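Local coordinates for MutT/nudix family protein (Shewanella oneidensis, PDB 3GZ5), which probably acts as an ADP-ribose-dependent transcriptional regulator of NAD metabolism, joining a Nudix domain to a DNA-binding winged helix domain, at residues Gln158-Ser163 with Val185-Pro190. Numbering follows the deposited sequence.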
loop_
_atom_site.group_PDB
_atom_site.type_symbol
_atom_site.label_atom_id
_atom_site.label_comp_id
_atom_site.label_asym_id
_atom_site.label_seq_id
_atom_site.Cartn_x
_atom_site.Cartn_y
_atom_site.Cartn_z
ATOM N N GLN B 158 9.936 6.684 2.525
ATOM C CA GLN B 158 9.674 5.726 3.607
ATOM C C GLN B 158 10.488 4.439 3.465
ATOM O O GLN B 158 10.932 3.871 4.463
ATOM C CB GLN B 158 8.180 5.381 3.755
ATOM C CG GLN B 158 7.254 6.562 4.011
ATOM C CD GLN B 158 7.601 7.365 5.270
ATOM O OE1 GLN B 158 8.106 8.502 5.183
ATOM N NE2 GLN B 158 7.328 6.780 6.446
ATOM N N LYS B 159 10.679 3.961 2.239
ATOM C CA LYS B 159 11.554 2.812 2.035
ATOM C C LYS B 159 12.989 3.094 2.513
ATOM O O LYS B 159 13.626 2.210 3.070
ATOM C CB LYS B 159 11.576 2.371 0.563
ATOM C CG LYS B 159 10.256 1.883 0.028
ATOM C CD LYS B 159 9.810 0.604 0.664
ATOM C CE LYS B 159 8.455 0.280 0.114
ATOM N NZ LYS B 159 8.028 -1.098 0.479
ATOM N N ALA B 160 13.495 4.307 2.270
ATOM C CA ALA B 160 14.842 4.718 2.731
ATOM C C ALA B 160 14.941 4.721 4.262
ATOM O O ALA B 160 16.012 4.546 4.816
ATOM C CB ALA B 160 15.226 6.077 2.171
ATOM N N LEU B 161 13.803 4.886 4.926
ATOM C CA LEU B 161 13.738 4.956 6.387
ATOM C C LEU B 161 13.646 3.597 7.065
ATOM O O LEU B 161 14.127 3.412 8.203
ATOM C CB LEU B 161 12.538 5.812 6.815
ATOM C CG LEU B 161 12.672 7.343 6.935
ATOM C CD1 LEU B 161 11.412 7.886 7.592
ATOM C CD2 LEU B 161 13.901 7.790 7.753
ATOM N N TYR B 162 13.009 2.649 6.382
ATOM C CA TYR B 162 12.681 1.369 7.009
ATOM C C TYR B 162 13.195 0.135 6.289
ATOM O O TYR B 162 12.870 -0.965 6.704
ATOM C CB TYR B 162 11.164 1.227 7.211
ATOM C CG TYR B 162 10.583 2.246 8.147
ATOM C CD1 TYR B 162 10.743 2.132 9.531
ATOM C CD2 TYR B 162 9.879 3.340 7.647
ATOM C CE1 TYR B 162 10.207 3.093 10.401
ATOM C CE2 TYR B 162 9.339 4.301 8.501
ATOM C CZ TYR B 162 9.503 4.165 9.867
ATOM O OH TYR B 162 8.957 5.123 10.677
ATOM N N SER B 163 13.956 0.311 5.211
ATOM C CA SER B 163 14.469 -0.835 4.442
ATOM C C SER B 163 15.770 -0.508 3.697
ATOM O O SER B 163 16.269 0.614 3.795
ATOM C CB SER B 163 13.403 -1.334 3.441
ATOM O OG SER B 163 13.295 -0.487 2.309
ATOM N N VAL B 185 19.987 10.797 -0.808
ATOM C CA VAL B 185 19.246 11.485 -1.874
ATOM C C VAL B 185 17.731 11.414 -1.627
ATOM O O VAL B 185 17.016 12.396 -1.853
ATOM C CB VAL B 185 19.586 10.925 -3.280
ATOM C CG1 VAL B 185 18.736 11.592 -4.380
ATOM C CG2 VAL B 185 21.060 11.116 -3.578
ATOM N N LEU B 186 17.256 10.255 -1.162
ATOM C CA LEU B 186 15.818 10.019 -0.973
ATOM C C LEU B 186 15.273 10.756 0.236
ATOM O O LEU B 186 14.137 11.208 0.227
ATOM C CB LEU B 186 15.504 8.523 -0.858
ATOM C CG LEU B 186 15.611 7.771 -2.182
ATOM C CD1 LEU B 186 15.564 6.247 -1.969
ATOM C CD2 LEU B 186 14.507 8.236 -3.126
ATOM N N LEU B 187 16.088 10.852 1.280
ATOM C CA LEU B 187 15.680 11.543 2.495
ATOM C C LEU B 187 15.967 13.042 2.387
ATOM O O LEU B 187 15.489 13.832 3.206
ATOM C CB LEU B 187 16.330 10.920 3.741
ATOM C CG LEU B 187 16.024 9.438 4.005
ATOM C CD1 LEU B 187 16.708 8.953 5.289
ATOM C CD2 LEU B 187 14.542 9.191 4.086
ATOM N N GLY B 188 16.729 13.411 1.361
ATOM C CA GLY B 188 17.133 14.797 1.103
ATOM C C GLY B 188 18.070 15.356 2.161
ATOM O O GLY B 188 18.261 16.576 2.258
ATOM N N LYS B 189 18.689 14.451 2.917
ATOM C CA LYS B 189 19.326 14.777 4.180
ATOM C C LYS B 189 20.562 13.899 4.350
ATOM O O LYS B 189 20.453 12.679 4.256
ATOM C CB LYS B 189 18.337 14.471 5.309
ATOM C CG LYS B 189 18.659 15.082 6.651
ATOM C CD LYS B 189 17.938 14.352 7.792
ATOM C CE LYS B 189 16.441 14.228 7.542
ATOM N NZ LYS B 189 15.692 13.754 8.750
ATOM N N PRO B 190 21.743 14.508 4.577
ATOM C CA PRO B 190 22.913 13.699 4.931
ATOM C C PRO B 190 22.563 12.771 6.077
ATOM O O PRO B 190 21.820 13.161 6.970
ATOM C CB PRO B 190 23.943 14.741 5.386
ATOM C CG PRO B 190 23.587 15.968 4.619
ATOM C CD PRO B 190 22.075 15.945 4.475
#
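Two helix C-termini meet here in a small apolar helix-helix junction: Ala160 and Leu161, in the last turn of helix 145-162, pack on Leu186 and Leu187 at the end of helix 176-187 of the winged helix domain. The Ala160 methyl sits against both leucines, CB touching Leu187 CD2 at 3.7 Å and Leu186 CB at 3.9 Å, and it is small enough to let the backbones close to 6.5 Å between Ala160 CA and Leu186 CA. In Leu187, chi1 of -60° sets CG beside the backbone N and against Ala160 CB, and an extended chi2 (-179°) turns the methyls to Ala160 and Leu161: CD2 lies 3.9 Å from Leu161 CG, and CD1 is equally close to Leu161 CD2. Cutting Leu187 back to an alanine would probably leave Ala160 CB without its closest partner in this contact and open a gap beside Leu161. Just beyond, Gly188 is the positive-phi C-prime residue of a Schellman motif that ends its helix. Hydrogen bonds of backbone oxygens also tie the two helices, Leu186 O to Arg153 NH1 and Thr157 OG1, Ala160 O to His183 ND1. Together they form a helix-helix seam that attaches the winged helix domain to the long helix running on from the Nudix part.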